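Long-range contacts in PP1b (Porcine reproductive and respiratory syndrome virus, PDB 6JDR), which probably unwinds RNA and DNA duplexes with 5' to 3' polarity, driven by ATP hydrolysis, as the helicase part of the viral replicase polyprotein: residues Ile148-Ala153 / Thr271-Ile276; Asp165-Tyr170 / Gly219-Leu224; Gln281-Ala286 / Asn300-Thr305. The protein carries 1 engineered substitution. One frame throughout, in Å; residues are numbered along the deposited sequence.

Contact 1 (Ile148-Ala153 / Thr271-Ile276); sequences IGPPGA and TQLKTI
The backbones of Ile148 and Gln272 form a parallel beta bridge, and the contact is tightest around them. The backbone N of Ile148 hydrogen-bonds to Thr271 O at 2.8 Å. The return hydrogen bond, from Leu273 N to Ile148 O, measures 2.9 Å and is the straighter of the two. Both side chains of the bridge lie on the same face of the sheet. CG2 of Ile148 sits 3.5 Å from OE1 of Gln272. The Gln272 chain leaves with CG trans to the backbone N (chi1 -179°) and then bends at chi2 (62°). This turns the amide toward Leu273 O and across to Gly149 O. Its NE2 reaches Gly149 O at 3.0 Å, coming from above the carbonyl plane although the oxygen lies in the amide plane of Gln272. The same NE2 donates to Leu273 O at 3.2 Å, there in the carbonyl plane and on a lone pair. Two hydrogen bonds from the one NE2 would hold the amide's rotation.

Ile148 ends strand 145-148, and the loop that follows leads into helix 155-162. This strand-loop-helix with Gly149, Gly154, Lys155 and Thr156 fits a P-loop (Walker A), consistent with ATP binding in a superfamily 1 helicase. Strand 270-276 lies next to strand 145-148 in the parallel sheet, so it borders the start of the loop.

Beyond Gly149 the backbones separate and the contact becomes looser. Pro150 CD rests 4.0 Å from Leu273 CB. Leu273 also packs on Trp158 of helix 155-162. CG of Pro150 touches the methyl CG2 of Thr275 at 3.7 Å, the two side chains crossing at about a right angle. Next to this methyl lies the carbonyl O of Ala153, 3.9 Å away. Ala153 is on the solvent side, and Thr275 is partly exposed.

Contact 2 (Asp165-Tyr170 / Gly219-Leu224); sequences DGDVIY and GKNSFL
Two neighbouring parallel strands of the helicase core sheet meet here, 168-170 and 222-224, with Val168 beside Ser222, Ile169 beside Phe223 and Tyr170 beside Leu224. Their axes come within 4.6 Å and run 23° apart. The ladder starts with a hydrogen bond from Val168 N to Asn221 O. It continues with Phe223 N to Val168 O at 2.7 Å and Tyr170 N to Phe223 O at 2.8 Å.

Before the strands begin, the chains are joined differently. Lys220 N hydrogen-bonds to Gly166 O at 3.2 Å. Asn221 N then reaches OD1 of Asp167, also at 3.2 Å, from above the carboxylate plane. The first torsion of Asp167 (chi1 -62°) sets CG beside its own backbone N. The carboxylate runs alongside the Asn221 side chain, pointing the same way, with the two flat groups turned 44° apart. OD2 is hydrogen-bonded to the backbone N of Gln164, so each carboxylate oxygen has a backbone partner.

Phe223 and Ile169 share one face of the sheet. CE2 of Phe223 is 3.7 Å from OD2 of Asp167, and Val168 O lies at the ring edge, in plane. CB of Phe223 meets CG1 of Ile169 at 4.0 Å. Tyr170, Val168, Ser222 and Leu224 occupy the other face. CG1 of Val168 covers one face of the Tyr170 ring, offset toward the rim, while OG of Ser222 is at its edge, near CE2. The Tyr170 hydroxyl is hydrogen-bonded to the backbone N of Cys217. CD2 of Leu224 comes to 3.6 Å from Tyr170 O, and Leu224 also packs on Val235 of helix 232-239. Strand 222-224 leads straight into Asp225 and Glu226, an order consistent with the Walker B strand of P-loop helicases.

Contact 3 (Gln281-Ala286 / Asn300-Thr305); sequences QNICDA and NTTRVT
Thr301 meets the amide of Asn282 first. Its methyl CG2 lies 3.5 Å from OD1 of Asn282, and the two side chains cross at about a right angle.

Thr302 follows and is held at both its N-H and its C=O by that one amide. Its carbonyl O accepts a hydrogen bond from Asn282 ND2 at 2.8 Å, with the donor in the carbonyl plane. Its N donates to Asn282 OD1 at 3.4 Å, a weak hydrogen bond. The first torsion of Asn282 (chi1 58°), with CG between the backbone N and the carbonyl carbon, points the amide at Thr302. The Thr302 side chain faces Ile283, with CB 3.7 Å from CG1. Its OG1 is hydrogen-bonded outside the contact, to Gly280 N and to Arg365 O.

The contact joins the two RecA-like parts of the superfamily 1 helicase core. Helix 281-287 follows strand 270-276 of the first parallel sheet, and strand 303-307 is an outermost strand of the second.

Arg303 turns away from the helix, and its guanidinium group hydrogen-bonds to the backbone O of Thr388 and Val390. Val304 turns back toward the helix. Its CG2 passes ND2 of Asn282 at 3.7 Å and meets Ile283 CD1 at 4.2 Å. On its other neighbour, strand 367-371, Val304 packs against Ile368.

In the fold
Contacts 1 and 2 belong to the same parallel sheet, with strands 222-224 and 245-248 in order between 168-171 and 145-148. Their centres lie 22 Å apart and their nearest atoms about 10 Å. Contact 1 borders the probable nucleotide-binding loop. In contact 2, the side chain of Ile169 is about 8 Å from a bound zinc ion. Contact 3 leads from the first sheet to the second. It touches contact 1 directly, where Ile276 CG1 packs 3.7 Å from Cys284 SG, and their centres are 18 Å apart. Contacts 2 and 3 stay about 15 Å apart at their nearest atoms.

Contact 1 (Ile148-Ala153 / Thr271-Ile276)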
ATOM      1  N   ILE A 148      -6.667  -4.570  -1.422  1.00 55.05           N
ATOM      2  CA  ILE A 148      -7.258  -5.412  -2.455  1.00 55.93           C
ATOM      3  C   ILE A 148      -8.088  -4.523  -3.371  1.00 57.41           C
ATOM      4  O   ILE A 148      -8.938  -3.768  -2.902  1.00 58.00           O
ATOM      5  CB  ILE A 148      -8.181  -6.496  -1.862  1.00 56.38           C
ATOM      6  CG1 ILE A 148      -7.457  -7.300  -0.778  1.00 56.56           C
ATOM      7  CG2 ILE A 148      -8.673  -7.429  -2.966  1.00 56.76           C
ATOM      8  CD1 ILE A 148      -8.357  -8.241  -0.004  1.00 56.99           C
ATOM      9  N   GLY A 149      -7.853  -4.623  -4.676  1.00 58.72           N
ATOM     10  CA  GLY A 149      -8.561  -3.791  -5.641  1.00 58.76           C
ATOM     11  C   GLY A 149      -9.952  -4.316  -5.942  1.00 60.27           C
ATOM     12  O   GLY A 149     -10.307  -5.419  -5.516  1.00 59.92           O
ATOM     13  N   PRO A 150     -10.754  -3.529  -6.681  1.00 62.32           N
ATOM     14  CA  PRO A 150     -12.087  -3.941  -7.106  1.00 64.60           C
ATOM     15  C   PRO A 150     -12.027  -4.759  -8.398  1.00 68.68           C
ATOM     16  O   PRO A 150     -10.949  -4.892  -8.980  1.00 69.02           O
ATOM     17  CB  PRO A 150     -12.789  -2.607  -7.350  1.00 63.60           C
ATOM     18  CG  PRO A 150     -11.697  -1.703  -7.815  1.00 63.50           C
ATOM     19  CD  PRO A 150     -10.420  -2.178  -7.170  1.00 62.69           C
ATOM     20  N   PRO A 151     -13.173  -5.313  -8.842  1.00 75.04           N
ATOM     21  CA  PRO A 151     -13.228  -6.059 -10.107  1.00 77.45           C
ATOM     22  C   PRO A 151     -12.724  -5.267 -11.317  1.00 80.84           C
ATOM     23  O   PRO A 151     -11.925  -5.784 -12.099  1.00 80.36           O
ATOM     24  CB  PRO A 151     -14.717  -6.380 -10.257  1.00 76.72           C
ATOM     25  CG  PRO A 151     -15.220  -6.445  -8.856  1.00 77.35           C
ATOM     26  CD  PRO A 151     -14.443  -5.406  -8.097  1.00 76.28           C
ATOM     27  N   GLY A 152     -13.179  -4.024 -11.456  1.00 84.35           N
ATOM     28  CA  GLY A 152     -12.766  -3.170 -12.570  1.00 86.27           C
ATOM     29  C   GLY A 152     -11.469  -2.428 -12.298  1.00 88.88           C
ATOM     30  O   GLY A 152     -10.592  -2.927 -11.589  1.00 89.29           O
ATOM     31  N   ALA A 153     -11.356  -1.230 -12.869  1.00 91.61           N
ATOM     32  CA  ALA A 153     -10.172  -0.379 -12.710  1.00 92.11           C
ATOM     33  C   ALA A 153     -10.279   0.474 -11.446  1.00 91.46           C
ATOM     34  O   ALA A 153     -11.199   0.292 -10.648  1.00 93.24           O
ATOM     35  CB  ALA A 153     -10.003   0.509 -13.937  1.00 93.01           C
ATOM     36  N   THR A 271      -7.660  -4.327   3.265  1.00 57.59           N
ATOM     37  CA  THR A 271      -8.584  -3.260   2.906  1.00 56.17           C
ATOM     38  C   THR A 271      -9.142  -3.529   1.506  1.00 56.97           C
ATOM     39  O   THR A 271      -8.410  -3.471   0.517  1.00 56.09           O
ATOM     40  CB  THR A 271      -7.878  -1.891   2.921  1.00 56.50           C
ATOM     41  OG1 THR A 271      -7.329  -1.645   4.221  1.00 58.30           O
ATOM     42  CG2 THR A 271      -8.849  -0.766   2.561  1.00 56.77           C
ATOM     43  N   GLN A 272     -10.435  -3.833   1.433  1.00 57.27           N
ATOM     44  CA  GLN A 272     -11.110  -4.064   0.159  1.00 57.49           C
ATOM     45  C   GLN A 272     -11.577  -2.737  -0.426  1.00 58.62           C
ATOM     46  O   GLN A 272     -12.323  -2.004   0.219  1.00 60.33           O
ATOM     47  CB  GLN A 272     -12.309  -4.997   0.360  1.00 57.30           C
ATOM     48  CG  GLN A 272     -13.089  -5.329  -0.906  1.00 58.15           C
ATOM     49  CD  GLN A 272     -12.251  -6.062  -1.941  1.00 58.28           C
ATOM     50  OE1 GLN A 272     -11.971  -7.250  -1.792  1.00 58.28           O
ATOM     51  NE2 GLN A 272     -11.849  -5.357  -2.996  1.00 58.77           N
ATOM     52  N   LEU A 273     -11.137  -2.432  -1.643  1.00 60.80           N
ATOM     53  CA  LEU A 273     -11.594  -1.230  -2.353  1.00 61.70           C
ATOM     54  C   LEU A 273     -12.977  -1.450  -2.980  1.00 62.58           C
ATOM     55  O   LEU A 273     -13.308  -2.559  -3.409  1.00 60.02           O
ATOM     56  CB  LEU A 273     -10.586  -0.813  -3.436  1.00 61.46           C
ATOM     57  CG  LEU A 273      -9.566   0.284  -3.103  1.00 62.18           C
ATOM     58  CD1 LEU A 273      -9.047   0.202  -1.678  1.00 63.28           C
ATOM     59  CD2 LEU A 273      -8.413   0.237  -4.095  1.00 62.24           C
ATOM     60  N   LYS A 274     -13.777  -0.385  -3.018  1.00 64.60           N
ATOM     61  CA  LYS A 274     -15.098  -0.417  -3.652  1.00 65.35           C
ATOM     62  C   LYS A 274     -15.282   0.806  -4.544  1.00 62.62           C
ATOM     63  O   LYS A 274     -15.041   1.938  -4.117  1.00 58.74           O
ATOM     64  CB  LYS A 274     -16.202  -0.468  -2.596  1.00 67.49           C
ATOM     65  CG  LYS A 274     -17.582  -0.776  -3.156  1.00 70.47           C
ATOM     66  CD  LYS A 274     -18.608  -0.925  -2.044  1.00 73.93           C
ATOM     67  CE  LYS A 274     -20.029  -0.986  -2.587  1.00 75.61           C
ATOM     68  NZ  LYS A 274     -20.299  -2.241  -3.342  1.00 77.29           N
ATOM     69  N   THR A 275     -15.700   0.567  -5.784  1.00 62.89           N
ATOM     70  CA  THR A 275     -15.926   1.644  -6.746  1.00 64.26           C
ATOM     71  C   THR A 275     -17.299   2.274  -6.541  1.00 63.74           C
ATOM     72  O   THR A 275     -18.297   1.568  -6.393  1.00 62.85           O
ATOM     73  CB  THR A 275     -15.830   1.140  -8.201  1.00 63.73           C
ATOM     74  OG1 THR A 275     -16.666  -0.010  -8.369  1.00 62.38           O
ATOM     75  CG2 THR A 275     -14.394   0.782  -8.548  1.00 63.87           C
ATOM     76  N   ILE A 276     -17.335   3.604  -6.538  1.00 65.65           N
ATOM     77  CA  ILE A 276     -18.580   4.361  -6.425  1.00 67.21           C
ATOM     78  C   ILE A 276     -18.768   5.200  -7.688  1.00 68.95           C
ATOM     79  O   ILE A 276     -17.870   5.945  -8.088  1.00 67.26           O
ATOM     80  CB  ILE A 276     -18.561   5.274  -5.176  1.00 66.98           C
ATOM     81  CG1 ILE A 276     -18.454   4.432  -3.895  1.00 66.39           C
ATOM     82  CG2 ILE A 276     -19.795   6.168  -5.126  1.00 66.47           C
ATOM     83  CD1 ILE A 276     -19.566   3.415  -3.708  1.00 65.44           C
TER

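Contact 2 (Asp165-Tyr170 / Gly219-Leu224)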
ATOM      1  N   ASP A 165       6.415  12.439  -2.640  1.00 70.50           N
ATOM      2  CA  ASP A 165       7.781  12.544  -3.161  1.00 70.64           C
ATOM      3  C   ASP A 165       8.838  11.820  -2.321  1.00 69.85           C
ATOM      4  O   ASP A 165       9.879  11.427  -2.849  1.00 70.11           O
ATOM      5  CB  ASP A 165       8.179  14.016  -3.343  1.00 72.45           C
ATOM      6  CG  ASP A 165       7.479  14.675  -4.528  1.00 74.14           C
ATOM      7  OD1 ASP A 165       6.534  14.077  -5.090  1.00 73.52           O
ATOM      8  OD2 ASP A 165       7.877  15.801  -4.901  1.00 76.93           O
ATOM      9  N   GLY A 166       8.579  11.642  -1.027  1.00 68.50           N
ATOM     10  CA  GLY A 166       9.513  10.932  -0.146  1.00 68.41           C
ATOM     11  C   GLY A 166       9.346   9.417  -0.119  1.00 67.28           C
ATOM     12  O   GLY A 166      10.158   8.710   0.483  1.00 66.23           O
ATOM     13  N   ASP A 167       8.303   8.915  -0.775  1.00 66.03           N
ATOM     14  CA  ASP A 167       7.949   7.499  -0.701  1.00 64.96           C
ATOM     15  C   ASP A 167       8.785   6.621  -1.627  1.00 62.48           C
ATOM     16  O   ASP A 167       9.486   7.116  -2.511  1.00 63.80           O
ATOM     17  CB  ASP A 167       6.463   7.317  -1.025  1.00 65.30           C
ATOM     18  CG  ASP A 167       5.562   8.021  -0.035  1.00 65.54           C
ATOM     19  OD1 ASP A 167       6.005   8.276   1.103  1.00 67.44           O
ATOM     20  OD2 ASP A 167       4.403   8.319  -0.394  1.00 68.05           O
ATOM     21  N   VAL A 168       8.696   5.311  -1.402  1.00 58.56           N
ATOM     22  CA  VAL A 168       9.400   4.311  -2.201  1.00 55.68           C
ATOM     23  C   VAL A 168       8.401   3.257  -2.671  1.00 53.73           C
ATOM     24  O   VAL A 168       7.611   2.742  -1.877  1.00 52.51           O
ATOM     25  CB  VAL A 168      10.519   3.620  -1.393  1.00 55.98           C
ATOM     26  CG1 VAL A 168      11.259   2.602  -2.254  1.00 56.34           C
ATOM     27  CG2 VAL A 168      11.490   4.652  -0.837  1.00 56.56           C
ATOM     28  N   ILE A 169       8.437   2.945  -3.964  1.00 50.77           N
ATOM     29  CA  ILE A 169       7.569   1.929  -4.542  1.00 49.85           C
ATOM     30  C   ILE A 169       8.429   0.769  -5.049  1.00 49.35           C
ATOM     31  O   ILE A 169       9.224   0.935  -5.977  1.00 49.37           O
ATOM     32  CB  ILE A 169       6.710   2.514  -5.682  1.00 50.14           C
ATOM     33  CG1 ILE A 169       5.785   3.608  -5.131  1.00 51.35           C
ATOM     34  CG2 ILE A 169       5.886   1.424  -6.358  1.00 49.09           C
ATOM     35  CD1 ILE A 169       5.233   4.549  -6.183  1.00 51.73           C
ATOM     36  N   TYR A 170       8.276  -0.396  -4.422  1.00 47.28           N
ATOM     37  CA  TYR A 170       8.980  -1.600  -4.843  1.00 46.27           C
ATOM     38  C   TYR A 170       8.124  -2.372  -5.843  1.00 44.70           C
ATOM     39  O   TYR A 170       6.910  -2.492  -5.670  1.00 43.18           O
ATOM     40  CB  TYR A 170       9.320  -2.481  -3.640  1.00 46.55           C
ATOM     41  CG  TYR A 170      10.286  -1.843  -2.666  1.00 47.26           C
ATOM     42  CD1 TYR A 170      11.659  -1.927  -2.867  1.00 46.97           C
ATOM     43  CD2 TYR A 170       9.826  -1.159  -1.539  1.00 47.98           C
ATOM     44  CE1 TYR A 170      12.548  -1.349  -1.977  1.00 47.78           C
ATOM     45  CE2 TYR A 170      10.708  -0.577  -0.642  1.00 47.57           C
ATOM     46  CZ  TYR A 170      12.067  -0.676  -0.863  1.00 48.69           C
ATOM     47  OH  TYR A 170      12.952  -0.104   0.022  1.00 49.52           O
ATOM     48  N   GLY A 219      13.229   5.372   3.078  1.00 72.56           N
ATOM     49  CA  GLY A 219      12.161   6.232   2.591  1.00 72.51           C
ATOM     50  C   GLY A 219      11.146   6.488   3.688  1.00 73.30           C
ATOM     51  O   GLY A 219      11.301   6.004   4.812  1.00 73.82           O
ATOM     52  N   LYS A 220      10.104   7.246   3.365  1.00 73.80           N
ATOM     53  CA  LYS A 220       9.071   7.564   4.343  1.00 75.42           C
ATOM     54  C   LYS A 220       8.052   6.431   4.367  1.00 71.96           C
ATOM     55  O   LYS A 220       8.052   5.621   5.293  1.00 73.54           O
ATOM     56  CB  LYS A 220       8.426   8.930   4.051  1.00 78.34           C
ATOM     57  CG  LYS A 220       9.420  10.059   3.787  1.00 82.18           C
ATOM     58  CD  LYS A 220      10.522  10.146   4.839  1.00 84.59           C
ATOM     59  CE  LYS A 220      11.617  11.120   4.429  1.00 86.04           C
ATOM     60  NZ  LYS A 220      12.853  10.926   5.237  1.00 86.65           N
ATOM     61  N   ASN A 221       7.206   6.359   3.342  1.00 68.62           N
ATOM     62  CA  ASN A 221       6.270   5.255   3.193  1.00 66.43           C
ATOM     63  C   ASN A 221       6.736   4.362   2.054  1.00 62.29           C
ATOM     64  O   ASN A 221       7.154   4.851   1.001  1.00 58.66           O
ATOM     65  CB  ASN A 221       4.855   5.769   2.920  1.00 68.26           C
ATOM     66  CG  ASN A 221       4.341   6.677   4.026  1.00 70.90           C
ATOM     67  OD1 ASN A 221       4.504   6.385   5.212  1.00 70.89           O
ATOM     68  ND2 ASN A 221       3.711   7.785   3.642  1.00 71.90           N
ATOM     69  N   SER A 222       6.670   3.053   2.275  1.00 58.72           N
ATOM     70  CA  SER A 222       7.094   2.079   1.281  1.00 54.35           C
ATOM     71  C   SER A 222       5.884   1.334   0.740  1.00 50.29           C
ATOM     72  O   SER A 222       5.034   0.896   1.508  1.00 48.51           O
ATOM     73  CB  SER A 222       8.099   1.107   1.893  1.00 53.53           C
ATOM     74  OG  SER A 222       9.306   1.780   2.201  1.00 54.03           O
ATOM     75  N   PHE A 223       5.814   1.204  -0.582  1.00 48.05           N
ATOM     76  CA  PHE A 223       4.717   0.507  -1.248  1.00 46.25           C
ATOM     77  C   PHE A 223       5.232  -0.714  -2.000  1.00 44.78           C
ATOM     78  O   PHE A 223       6.388  -0.749  -2.428  1.00 43.78           O
ATOM     79  CB  PHE A 223       4.012   1.440  -2.233  1.00 46.49           C
ATOM     80  CG  PHE A 223       3.308   2.597  -1.582  1.00 46.29           C
ATOM     81  CD1 PHE A 223       1.938   2.566  -1.382  1.00 46.46           C
ATOM     82  CD2 PHE A 223       4.016   3.722  -1.180  1.00 47.50           C
ATOM     83  CE1 PHE A 223       1.285   3.630  -0.786  1.00 47.52           C
ATOM     84  CE2 PHE A 223       3.369   4.795  -0.585  1.00 47.89           C
ATOM     85  CZ  PHE A 223       2.000   4.747  -0.386  1.00 47.73           C
ATOM     86  N   LEU A 224       4.356  -1.705  -2.165  1.00 43.63           N
ATOM     87  CA  LEU A 224       4.674  -2.920  -2.908  1.00 42.57           C
ATOM     88  C   LEU A 224       3.695  -3.083  -4.072  1.00 43.05           C
ATOM     89  O   LEU A 224       2.516  -3.389  -3.875  1.00 41.55           O
ATOM     90  CB  LEU A 224       4.601  -4.147  -1.988  1.00 42.22           C
ATOM     91  CG  LEU A 224       5.626  -5.278  -2.147  1.00 40.43           C
ATOM     92  CD1 LEU A 224       4.963  -6.612  -1.844  1.00 39.67           C
ATOM     93  CD2 LEU A 224       6.281  -5.319  -3.516  1.00 41.14           C
TER

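Contact 3 (Gln281-Ala286 / Asn300-Thr305)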
ATOM      1  N   GLN A 281     -15.634  11.824  -4.670  1.00 61.12           N
ATOM      2  CA  GLN A 281     -14.782  11.281  -3.616  1.00 60.60           C
ATOM      3  C   GLN A 281     -15.019  11.957  -2.265  1.00 59.66           C
ATOM      4  O   GLN A 281     -14.974  11.297  -1.226  1.00 60.01           O
ATOM      5  CB  GLN A 281     -13.303  11.415  -4.010  1.00 60.29           C
ATOM      6  CG  GLN A 281     -12.329  10.700  -3.084  1.00 58.97           C
ATOM      7  CD  GLN A 281     -12.633   9.220  -2.952  1.00 59.32           C
ATOM      8  OE1 GLN A 281     -12.867   8.527  -3.947  1.00 57.02           O
ATOM      9  NE2 GLN A 281     -12.642   8.728  -1.718  1.00 59.27           N
ATOM     10  N   ASN A 282     -15.255  13.267  -2.286  1.00 57.92           N
ATOM     11  CA  ASN A 282     -15.522  14.030  -1.059  1.00 57.66           C
ATOM     12  C   ASN A 282     -16.723  13.495  -0.273  1.00 57.10           C
ATOM     13  O   ASN A 282     -16.734  13.542   0.961  1.00 54.09           O
ATOM     14  CB  ASN A 282     -15.719  15.518  -1.373  1.00 58.30           C
ATOM     15  CG  ASN A 282     -16.859  15.770  -2.348  1.00 59.48           C
ATOM     16  OD1 ASN A 282     -17.017  15.055  -3.341  1.00 59.75           O
ATOM     17  ND2 ASN A 282     -17.658  16.793  -2.069  1.00 60.45           N
ATOM     18  N   ILE A 283     -17.720  12.982  -0.992  1.00 55.97           N
ATOM     19  CA  ILE A 283     -18.888  12.366  -0.371  1.00 57.39           C
ATOM     20  C   ILE A 283     -18.495  11.015   0.208  1.00 58.06           C
ATOM     21  O   ILE A 283     -18.808  10.717   1.362  1.00 58.07           O
ATOM     22  CB  ILE A 283     -20.049  12.169  -1.372  1.00 57.64           C
ATOM     23  CG1 ILE A 283     -20.467  13.502  -2.001  1.00 58.00           C
ATOM     24  CG2 ILE A 283     -21.241  11.504  -0.690  1.00 56.89           C
ATOM     25  CD1 ILE A 283     -20.815  14.585  -1.003  1.00 58.87           C
ATOM     26  N   CYS A 284     -17.811  10.204  -0.601  1.00 58.51           N
ATOM     27  CA  CYS A 284     -17.278   8.914  -0.153  1.00 56.69           C
ATOM     28  C   CYS A 284     -16.501   9.051   1.161  1.00 54.48           C
ATOM     29  O   CYS A 284     -16.667   8.242   2.071  1.00 55.11           O
ATOM     30  CB  CYS A 284     -16.377   8.298  -1.231  1.00 57.93           C
ATOM     31  SG  CYS A 284     -17.231   7.726  -2.720  1.00 58.29           S
ATOM     32  N   ASP A 285     -15.667  10.084   1.255  1.00 53.53           N
ATOM     33  CA  ASP A 285     -14.885  10.353   2.465  1.00 54.06           C
ATOM     34  C   ASP A 285     -15.762  10.628   3.691  1.00 52.85           C
ATOM     35  O   ASP A 285     -15.485  10.124   4.784  1.00 52.33           O
ATOM     36  CB  ASP A 285     -13.940  11.543   2.239  1.00 55.83           C
ATOM     37  CG  ASP A 285     -12.831  11.238   1.234  1.00 58.53           C
ATOM     38  OD1 ASP A 285     -12.709  10.070   0.794  1.00 58.45           O
ATOM     39  OD2 ASP A 285     -12.077  12.176   0.887  1.00 59.33           O
ATOM     40  N   ALA A 286     -16.810  11.429   3.509  1.00 51.04           N
ATOM     41  CA  ALA A 286     -17.699  11.801   4.610  1.00 48.62           C
ATOM     42  C   ALA A 286     -18.489  10.602   5.115  1.00 46.53           C
ATOM     43  O   ALA A 286     -18.680  10.447   6.318  1.00 44.94           O
ATOM     44  CB  ALA A 286     -18.643  12.914   4.182  1.00 49.30           C
ATOM     45  N   ASN A 300     -16.678  12.443 -10.918  1.00 70.34           N
ATOM     46  CA  ASN A 300     -16.153  13.734 -10.470  1.00 70.92           C
ATOM     47  C   ASN A 300     -16.703  14.183  -9.119  1.00 68.35           C
ATOM     48  O   ASN A 300     -17.664  13.611  -8.595  1.00 65.90           O
ATOM     49  CB  ASN A 300     -16.438  14.819 -11.517  1.00 73.32           C
ATOM     50  CG  ASN A 300     -15.780  14.530 -12.853  1.00 73.49           C
ATOM     51  OD1 ASN A 300     -14.607  14.160 -12.914  1.00 73.45           O
ATOM     52  ND2 ASN A 300     -16.534  14.701 -13.935  1.00 73.72           N
ATOM     53  N   THR A 301     -16.076  15.224  -8.577  1.00 66.00           N
ATOM     54  CA  THR A 301     -16.452  15.804  -7.295  1.00 65.96           C
ATOM     55  C   THR A 301     -17.902  16.288  -7.280  1.00 66.10           C
ATOM     56  O   THR A 301     -18.354  16.959  -8.208  1.00 66.15           O
ATOM     57  CB  THR A 301     -15.537  16.996  -6.950  1.00 65.67           C
ATOM     58  OG1 THR A 301     -14.167  16.585  -7.025  1.00 63.81           O
ATOM     59  CG2 THR A 301     -15.830  17.532  -5.548  1.00 66.22           C
ATOM     60  N   THR A 302     -18.618  15.937  -6.216  1.00 66.86           N
ATOM     61  CA  THR A 302     -19.962  16.441  -5.970  1.00 65.00           C
ATOM     62  C   THR A 302     -19.822  17.757  -5.221  1.00 65.57           C
ATOM     63  O   THR A 302     -19.101  17.829  -4.225  1.00 66.61           O
ATOM     64  CB  THR A 302     -20.785  15.450  -5.129  1.00 63.62           C
ATOM     65  OG1 THR A 302     -20.790  14.168  -5.769  1.00 61.75           O
ATOM     66  CG2 THR A 302     -22.223  15.932  -4.958  1.00 64.09           C
ATOM     67  N   ARG A 303     -20.495  18.797  -5.705  1.00 67.64           N
ATOM     68  CA  ARG A 303     -20.387  20.130  -5.111  1.00 69.69           C
ATOM     69  C   ARG A 303     -21.122  20.196  -3.774  1.00 65.90           C
ATOM     70  O   ARG A 303     -22.204  19.634  -3.624  1.00 61.63           O
ATOM     71  CB  ARG A 303     -20.942  21.190  -6.067  1.00 74.20           C
ATOM     72  CG  ARG A 303     -20.692  22.626  -5.628  1.00 78.26           C
ATOM     73  CD  ARG A 303     -21.318  23.619  -6.595  1.00 82.48           C
ATOM     74  NE  ARG A 303     -20.589  23.696  -7.861  1.00 86.31           N
ATOM     75  CZ  ARG A 303     -20.981  24.401  -8.923  1.00 88.26           C
ATOM     76  NH1 ARG A 303     -22.111  25.102  -8.896  1.00 87.57           N
ATOM     77  NH2 ARG A 303     -20.240  24.401 -10.026  1.00 90.09           N
ATOM     78  N   VAL A 304     -20.518  20.884  -2.811  1.00 64.91           N
ATOM     79  CA  VAL A 304     -21.126  21.095  -1.503  1.00 66.43           C
ATOM     80  C   VAL A 304     -21.044  22.577  -1.155  1.00 68.60           C
ATOM     81  O   VAL A 304     -19.952  23.147  -1.083  1.00 69.21           O
ATOM     82  CB  VAL A 304     -20.432  20.256  -0.410  1.00 66.30           C
ATOM     83  CG1 VAL A 304     -21.031  20.557   0.960  1.00 66.40           C
ATOM     84  CG2 VAL A 304     -20.537  18.772  -0.735  1.00 65.39           C
ATOM     85  N   THR A 305     -22.207  23.190  -0.940  1.00 70.36           N
ATOM     86  CA  THR A 305     -22.304  24.624  -0.692  1.00 69.69           C
ATOM     87  C   THR A 305     -23.179  24.884   0.530  1.00 69.28           C
ATOM     88  O   THR A 305     -24.293  24.372   0.607  1.00 68.50           O
ATOM     89  CB  THR A 305     -22.917  25.348  -1.908  1.00 70.36           C
ATOM     90  OG1 THR A 305     -22.444  24.749  -3.123  1.00 68.65           O
ATOM     91  CG2 THR A 305     -22.560  26.827  -1.893  1.00 71.14           C
TER